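PDB 4OQ1: cell wall surface anchor family protein, which probably anchors the pilus to the cell wall of Streptococcus pneumoniae, as an ancillary pilin that includes beta-rich domains of the CnaB type. Local coordinates for residues V41-S46 against S191-V196; L320-A325 against Y329-S334. The protein carries 3 engineered substitutions. One frame throughout, in Å; residues are numbered along the deposited sequence.

Contact 1: V41-S46 against S191-V196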
ATOM      1  N   VAL A  41       0.392  17.276  11.131  1.00 31.60           N
ATOM      2  CA  VAL A  41       1.592  17.680  11.888  1.00 34.72           C
ATOM      3  C   VAL A  41       2.691  16.633  11.702  1.00 35.54           C
ATOM      4  O   VAL A  41       3.846  16.945  11.385  1.00 39.71           O
ATOM      5  CB  VAL A  41       1.230  17.797  13.372  1.00 39.79           C
ATOM      6  CG1 VAL A  41       2.455  17.749  14.249  1.00 47.74           C
ATOM      7  CG2 VAL A  41       0.411  19.025  13.636  1.00 39.78           C
ATOM      8  N   SER A  42       2.314  15.372  11.820  1.00 36.72           N
ATOM      9  CA  SER A  42       3.299  14.294  11.676  1.00 37.63           C
ATOM     10  C   SER A  42       4.024  14.431  10.370  1.00 36.42           C
ATOM     11  O   SER A  42       5.151  14.063  10.254  1.00 38.38           O
ATOM     12  CB  SER A  42       2.645  12.945  11.809  1.00 37.60           C
ATOM     13  OG  SER A  42       1.918  12.623  10.664  1.00 33.91           O
ATOM     14  N   GLN A  43       3.407  15.015   9.370  1.00 36.61           N
ATOM     15  CA  GLN A  43       4.058  15.073   8.084  1.00 37.26           C
ATOM     16  C   GLN A  43       4.990  16.280   7.966  1.00 38.18           C
ATOM     17  O   GLN A  43       5.672  16.402   6.927  1.00 43.90           O
ATOM     18  CB  GLN A  43       3.040  15.124   6.951  1.00 41.04           C
ATOM     19  CG  GLN A  43       2.106  13.948   6.757  1.00 41.16           C
ATOM     20  CD  GLN A  43       1.053  14.315   5.698  1.00 53.04           C
ATOM     21  OE1 GLN A  43       1.348  14.374   4.486  1.00 57.32           O
ATOM     22  NE2 GLN A  43      -0.169  14.604   6.148  1.00 52.50           N
ATOM     23  N   LEU A  44       5.044  17.146   8.993  1.00 32.76           N
ATOM     24  CA  LEU A  44       5.913  18.323   8.912  1.00 38.92           C
ATOM     25  C   LEU A  44       7.370  18.032   9.218  1.00 39.00           C
ATOM     26  O   LEU A  44       7.678  17.428  10.230  1.00 39.67           O
ATOM     27  CB  LEU A  44       5.500  19.403   9.852  1.00 38.37           C
ATOM     28  CG  LEU A  44       4.122  19.963   9.587  1.00 42.53           C
ATOM     29  CD1 LEU A  44       3.921  21.101  10.550  1.00 43.12           C
ATOM     30  CD2 LEU A  44       3.988  20.429   8.142  1.00 42.15           C
ATOM     31  N   PRO A  45       8.267  18.537   8.389  1.00 47.80           N
ATOM     32  CA  PRO A  45       9.684  18.344   8.783  1.00 50.91           C
ATOM     33  C   PRO A  45       9.980  18.942  10.134  1.00 49.14           C
ATOM     34  O   PRO A  45      10.521  18.247  11.003  1.00 58.68           O
ATOM     35  CB  PRO A  45      10.453  19.058   7.686  1.00 44.20           C
ATOM     36  CG  PRO A  45       9.567  18.954   6.499  1.00 50.50           C
ATOM     37  CD  PRO A  45       8.143  19.075   7.025  1.00 49.14           C
ATOM     38  N   SER A  46       9.602  20.209  10.319  1.00 47.05           N
ATOM     39  CA  SER A  46       9.820  20.931  11.569  1.00 48.67           C
ATOM     40  C   SER A  46       8.521  21.532  12.094  1.00 50.20           C
ATOM     41  O   SER A  46       7.808  22.142  11.345  1.00 46.14           O
ATOM     42  CB  SER A  46      10.833  22.064  11.325  1.00 55.32           C
ATOM     43  OG  SER A  46      10.875  22.969  12.422  1.00 58.76           O
ATOM     44  N   SER A 191       1.704  10.651   0.309  1.00 25.07           N
ATOM     45  CA  SER A 191       2.302  11.772   0.981  1.00 28.63           C
ATOM     46  C   SER A 191       3.748  11.701   0.694  1.00 26.39           C
ATOM     47  O   SER A 191       4.366  10.663   0.906  1.00 24.15           O
ATOM     48  CB  SER A 191       2.090  11.705   2.496  1.00 27.72           C
ATOM     49  OG  SER A 191       3.072  12.455   3.199  1.00 30.08           O
ATOM     50  N   SER A 192       4.326  12.799   0.263  1.00 27.10           N
ATOM     51  CA  SER A 192       5.714  12.740  -0.224  1.00 30.01           C
ATOM     52  C   SER A 192       6.773  12.461   0.887  1.00 28.32           C
ATOM     53  O   SER A 192       7.909  12.150   0.567  1.00 34.80           O
ATOM     54  CB  SER A 192       6.111  13.982  -1.022  1.00 31.90           C
ATOM     55  OG  SER A 192       5.977  15.095  -0.214  1.00 40.92           O
ATOM     56  N   SER A 193       6.364  12.585   2.129  1.00 31.98           N
ATOM     57  CA  SER A 193       7.192  12.290   3.268  1.00 39.39           C
ATOM     58  C   SER A 193       6.663  11.032   3.976  1.00 42.52           C
ATOM     59  O   SER A 193       6.970  10.811   5.122  1.00 44.01           O
ATOM     60  CB  SER A 193       7.204  13.504   4.224  1.00 37.57           C
ATOM     61  OG  SER A 193       5.999  13.613   4.934  1.00 44.28           O
ATOM     62  N   GLY A 194       5.889  10.209   3.269  1.00 33.50           N
ATOM     63  CA  GLY A 194       5.357   8.979   3.764  1.00 33.10           C
ATOM     64  C   GLY A 194       6.327   7.795   3.723  1.00 30.66           C
ATOM     65  O   GLY A 194       7.548   7.934   3.516  1.00 30.18           O
ATOM     66  N   GLN A 195       5.764   6.623   3.960  1.00 31.83           N
ATOM     67  CA  GLN A 195       6.525   5.376   4.108  1.00 30.53           C
ATOM     68  C   GLN A 195       6.496   4.699   2.740  1.00 30.29           C
ATOM     69  O   GLN A 195       5.463   4.599   2.065  1.00 23.12           O
ATOM     70  CB  GLN A 195       5.930   4.507   5.211  1.00 34.16           C
ATOM     71  CG  GLN A 195       6.224   5.031   6.617  1.00 43.14           C
ATOM     72  CD  GLN A 195       5.807   6.494   6.820  1.00 51.72           C
ATOM     73  OE1 GLN A 195       4.597   6.808   6.868  1.00 57.57           O
ATOM     74  NE2 GLN A 195       6.804   7.412   6.927  1.00 55.89           N
ATOM     75  N   VAL A 196       7.657   4.264   2.320  1.00 25.90           N
ATOM     76  CA  VAL A 196       7.890   3.715   0.955  1.00 27.64           C
ATOM     77  C   VAL A 196       7.834   2.158   0.949  1.00 29.32           C
ATOM     78  O   VAL A 196       7.671   1.513  -0.072  1.00 33.15           O
ATOM     79  CB  VAL A 196       9.240   4.254   0.481  1.00 30.23           C
ATOM     80  CG1 VAL A 196       9.793   3.491  -0.640  1.00 35.60           C
ATOM     81  CG2 VAL A 196       9.110   5.730   0.068  1.00 30.44           C
TER

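Contact 2: L320-A325 against Y329-S334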
ATOM      1  N   LEU A 320      10.189 -33.600  -5.112  1.00 13.83           N
ATOM      2  CA  LEU A 320      10.516 -34.271  -3.894  1.00 13.49           C
ATOM      3  C   LEU A 320      12.029 -34.072  -3.738  1.00 15.53           C
ATOM      4  O   LEU A 320      12.795 -34.692  -4.507  1.00 18.57           O
ATOM      5  CB  LEU A 320      10.244 -35.783  -3.920  1.00 13.36           C
ATOM      6  CG  LEU A 320       8.735 -36.165  -4.112  1.00 15.23           C
ATOM      7  CD1 LEU A 320       8.573 -37.676  -4.084  1.00 16.50           C
ATOM      8  CD2 LEU A 320       7.937 -35.605  -2.982  1.00 17.73           C
ATOM      9  N   TRP A 321      12.391 -33.183  -2.834  1.00 15.65           N
ATOM     10  CA  TRP A 321      13.818 -32.896  -2.514  1.00 16.13           C
ATOM     11  C   TRP A 321      14.215 -33.870  -1.450  1.00 16.62           C
ATOM     12  O   TRP A 321      13.637 -33.834  -0.323  1.00 17.96           O
ATOM     13  CB  TRP A 321      14.007 -31.454  -2.011  1.00 20.43           C
ATOM     14  CG  TRP A 321      15.393 -31.148  -1.479  1.00 20.96           C
ATOM     15  CD1 TRP A 321      15.829 -31.321  -0.225  1.00 25.87           C
ATOM     16  CD2 TRP A 321      16.489 -30.648  -2.221  1.00 22.13           C
ATOM     17  NE1 TRP A 321      17.184 -30.977  -0.128  1.00 25.07           N
ATOM     18  CE2 TRP A 321      17.569 -30.489  -1.339  1.00 26.08           C
ATOM     19  CE3 TRP A 321      16.647 -30.244  -3.526  1.00 25.61           C
ATOM     20  CZ2 TRP A 321      18.839 -30.042  -1.769  1.00 23.16           C
ATOM     21  CZ3 TRP A 321      17.900 -29.754  -3.928  1.00 24.52           C
ATOM     22  CH2 TRP A 321      18.951 -29.682  -3.074  1.00 25.66           C
ATOM     23  N   GLU A 322      15.155 -34.751  -1.761  1.00 18.83           N
ATOM     24  CA  GLU A 322      15.519 -35.867  -0.796  1.00 20.20           C
ATOM     25  C   GLU A 322      16.358 -35.354   0.339  1.00 22.80           C
ATOM     26  O   GLU A 322      17.455 -34.777   0.117  1.00 19.98           O
ATOM     27  CB  GLU A 322      16.250 -37.039  -1.457  1.00 22.55           C
ATOM     28  CG  GLU A 322      16.438 -38.217  -0.471  1.00 21.98           C
ATOM     29  CD  GLU A 322      17.068 -39.432  -1.141  1.00 23.68           C
ATOM     30  OE1 GLU A 322      17.999 -39.237  -1.946  1.00 30.45           O
ATOM     31  OE2 GLU A 322      16.614 -40.544  -0.860  1.00 25.69           O
ATOM     32  N   LEU A 323      15.797 -35.440   1.553  1.00 18.81           N
ATOM     33  CA  LEU A 323      16.532 -35.103   2.747  1.00 22.10           C
ATOM     34  C   LEU A 323      17.361 -36.277   3.303  1.00 23.94           C
ATOM     35  O   LEU A 323      18.430 -36.057   3.785  1.00 25.26           O
ATOM     36  CB  LEU A 323      15.560 -34.666   3.835  1.00 19.16           C
ATOM     37  CG  LEU A 323      14.742 -33.397   3.507  1.00 21.39           C
ATOM     38  CD1 LEU A 323      13.584 -33.149   4.465  1.00 24.52           C
ATOM     39  CD2 LEU A 323      15.649 -32.169   3.502  1.00 26.48           C
ATOM     40  N   GLN A 324      16.856 -37.497   3.216  1.00 19.68           N
ATOM     41  CA  GLN A 324      17.517 -38.672   3.762  1.00 23.73           C
ATOM     42  C   GLN A 324      17.147 -39.950   2.936  1.00 21.56           C
ATOM     43  O   GLN A 324      15.958 -40.275   2.763  1.00 21.96           O
ATOM     44  CB  GLN A 324      17.033 -38.885   5.207  1.00 24.62           C
ATOM     45  CG  GLN A 324      17.371 -40.221   5.802  1.00 28.68           C
ATOM     46  CD  GLN A 324      17.000 -40.333   7.246  1.00 35.04           C
ATOM     47  OE1 GLN A 324      17.679 -39.764   8.092  1.00 33.57           O
ATOM     48  NE2 GLN A 324      15.888 -41.061   7.549  1.00 32.49           N
ATOM     49  N   ALA A 325      18.169 -40.677   2.517  1.00 20.52           N
ATOM     50  CA  ALA A 325      17.944 -41.927   1.783  1.00 19.59           C
ATOM     51  C   ALA A 325      17.605 -43.081   2.775  1.00 21.90           C
ATOM     52  O   ALA A 325      17.970 -43.023   3.942  1.00 23.96           O
ATOM     53  CB  ALA A 325      19.160 -42.269   0.924  1.00 18.89           C
ATOM     54  N   TYR A 329      21.126 -47.116   1.069  1.00 23.90           N
ATOM     55  CA  TYR A 329      20.814 -46.685  -0.323  1.00 24.15           C
ATOM     56  C   TYR A 329      21.526 -45.356  -0.671  1.00 25.07           C
ATOM     57  O   TYR A 329      21.812 -44.567   0.164  1.00 27.41           O
ATOM     58  CB  TYR A 329      19.254 -46.632  -0.521  1.00 22.98           C
ATOM     59  CG  TYR A 329      18.675 -48.017  -0.652  1.00 20.42           C
ATOM     60  CD1 TYR A 329      18.484 -48.579  -1.890  1.00 20.93           C
ATOM     61  CD2 TYR A 329      18.286 -48.776   0.496  1.00 21.20           C
ATOM     62  CE1 TYR A 329      18.031 -49.854  -1.998  1.00 24.74           C
ATOM     63  CE2 TYR A 329      17.889 -50.066   0.387  1.00 20.16           C
ATOM     64  CZ  TYR A 329      17.720 -50.610  -0.809  1.00 26.44           C
ATOM     65  OH  TYR A 329      17.226 -51.906  -0.903  1.00 28.82           O
ATOM     66  N   VAL A 330      21.890 -45.171  -1.925  1.00 25.76           N
ATOM     67  CA  VAL A 330      22.470 -43.954  -2.411  1.00 26.09           C
ATOM     68  C   VAL A 330      21.430 -42.830  -2.561  1.00 21.95           C
ATOM     69  O   VAL A 330      20.269 -43.087  -2.897  1.00 19.06           O
ATOM     70  CB  VAL A 330      23.071 -44.234  -3.813  1.00 30.45           C
ATOM     71  CG1 VAL A 330      23.971 -43.142  -4.203  1.00 35.66           C
ATOM     72  CG2 VAL A 330      23.881 -45.517  -3.812  1.00 36.19           C
ATOM     73  N   GLN A 331      21.818 -41.594  -2.259  1.00 22.67           N
ATOM     74  CA  GLN A 331      20.953 -40.446  -2.545  1.00 25.86           C
ATOM     75  C   GLN A 331      20.628 -40.338  -4.050  1.00 24.46           C
ATOM     76  O   GLN A 331      21.464 -40.607  -4.963  1.00 21.61           O
ATOM     77  CB  GLN A 331      21.569 -39.113  -2.008  1.00 32.53           C
ATOM     78  CG  GLN A 331      21.256 -38.854  -0.513  1.00 40.48           C
ATOM     79  CD  GLN A 331      20.605 -37.485  -0.223  1.00 43.31           C
ATOM     80  OE1 GLN A 331      20.491 -36.616  -1.102  1.00 55.02           O
ATOM     81  NE2 GLN A 331      20.170 -37.306   1.014  1.00 47.80           N
ATOM     82  N   LEU A 332      19.382 -40.028  -4.330  1.00 22.09           N
ATOM     83  CA  LEU A 332      18.972 -39.796  -5.668  1.00 24.89           C
ATOM     84  C   LEU A 332      19.785 -38.659  -6.296  1.00 22.05           C
ATOM     85  O   LEU A 332      20.208 -37.762  -5.586  1.00 21.96           O
ATOM     86  CB  LEU A 332      17.510 -39.394  -5.697  1.00 22.92           C
ATOM     87  CG  LEU A 332      16.524 -40.312  -5.015  1.00 26.48           C
ATOM     88  CD1 LEU A 332      15.093 -39.752  -5.117  1.00 24.51           C
ATOM     89  CD2 LEU A 332      16.536 -41.671  -5.697  1.00 25.31           C
ATOM     90  N   THR A 333      20.025 -38.699  -7.601  1.00 21.29           N
ATOM     91  CA  THR A 333      20.917 -37.732  -8.172  1.00 22.77           C
ATOM     92  C   THR A 333      20.226 -36.419  -8.466  1.00 22.95           C
ATOM     93  O   THR A 333      20.873 -35.454  -8.670  1.00 19.03           O
ATOM     94  CB  THR A 333      21.610 -38.236  -9.483  1.00 23.49           C
ATOM     95  OG1 THR A 333      20.613 -38.724 -10.303  1.00 27.23           O
ATOM     96  CG2 THR A 333      22.543 -39.370  -9.167  1.00 26.82           C
ATOM     97  N   SER A 334      18.885 -36.377  -8.449  1.00 21.07           N
ATOM     98  CA  SER A 334      18.184 -35.115  -8.541  1.00 23.44           C
ATOM     99  C   SER A 334      16.814 -35.278  -7.860  1.00 21.22           C
ATOM    100  O   SER A 334      16.379 -36.408  -7.608  1.00 20.00           O
ATOM    101  CB  SER A 334      17.977 -34.744 -10.019  1.00 26.16           C
ATOM    102  OG  SER A 334      17.054 -35.588 -10.643  1.00 31.98           O
TER
HETATM  103  O   HOH W   1      20.952 -39.532   2.858  1.00 35.85           O

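Contact 1: V41-S46 against S191-V196
Ser191 OG donates a hydrogen bond of 2.9 Å to Gln43 OE1, and the same hydroxyl oxygen also accepts a weak bond from Ser193 N within its own turn. Chi1 of 157° swings this OG opposite the backbone N and out to the amide of the incoming glutamine. Gln43 follows Ser42 of helix 37-42; its chain runs straight beyond CG, which carries the carboxamide across to the serine. The hydroxyl approaches OE1 at a C=O...O angle of 123°, but tilted 33° from the amide plane, a reasonable though imperfect geometry.

A second, weaker link uses the backbone: Ser193 OG donates to Gln43 O over 3.4 Å. The same Ser193 OG also lies 3.9 Å from Gln43 CB, so one serine touches the glutamine near its base while the other holds its end. Both serines sit on a type I beta turn from Ser191 to Gly194, closed by Gly194 N to Ser191 O at 2.8 Å. On the helical side, Leu44 N bonds Val41 O, which keeps the chain curled where Gln43 projects.

The join is small, 116 Å² over both sides, and almost wholly polar. Neighbours widen it: Ile185 also touches Gln43, and Ser192 OG bonds Asp117 O, while Val119 backs Gln43 from its own domain. The arrangement is that of an interdomain seam, in which a residue beside helix 37-42 of the N-terminal domain meets a serine-rich beta turn of a prealbumin-like domain, the turn lying between strands 189-190 and 200-201.

Contact 2: L320-A325 against Y329-S334
The E-box of a CnaB-type domain, recognisable in the run from Leu320 through Glu322 and Ala325 to Tyr329, brings Glu322 of strand 316-322 against Gln331 and Leu332 in the loop that follows. Leu332 N donates to Glu322 OE1 over 2.9 Å, with an N-H...O angle of 155°. It reaches the oxygen on its syn side, 16° out of the carboxylate plane. Glu322 gets there with CG opposite its backbone N (chi1 -173°) and the rest of its chain extended, pointing straight at the loop.

The same oxygen is hemmed in by carbon. Gln331 CA lies 3.2 Å from Glu322 OE1, and Leu332 CG stands 3.6 Å from it, the leucine chain crossing the glutamate at nearly a right angle. Gln331 bends at chi2, which turns its amide back toward the first segment, its plane oblique to the carboxylate. There Gln331 NE2 donates to a water 3.0 Å away that also accepts from Ala325 N, so a single water ties the side chain of one segment to the backbone of the other. Farther along, Ala325 CB lies 3.6 Å from Tyr329 O.

The surroundings fix both segments in the domain: Leu323 and Gln324 form a classic beta bulge opposite Met277, and Tyr329 OH bonds Asp266 OD2. Glu322 also touches Asn354, consistent with its E-box role in relatives, where this glutamate lies beside a lysine–asparagine isopeptide bond and assists its formation. The chemistry implies that the buried carboxylate is oriented by a backbone N-H, which holds OE1 while carbons of Gln331 and Leu332 lie beside it.

How the contacts relate
Contact 1 and contact 2 lie in different parts of an elongated chain, their centres 54 Å apart and their nearest atoms about 33 Å apart, so they do not touch. They follow in series along the sequence. Contact 1, its centre about 16 Å from the centre of the chain, joins two domains; contact 2, its centre about 43 Å out, works inside the C-terminal prealbumin-like domain. One brings together segments 145 residues apart at their closest ends, the other segments four residues apart. Together they illustrate two levels of order in a pilin: how successive domains meet and how a strand and the loop after it meet at a glutamate.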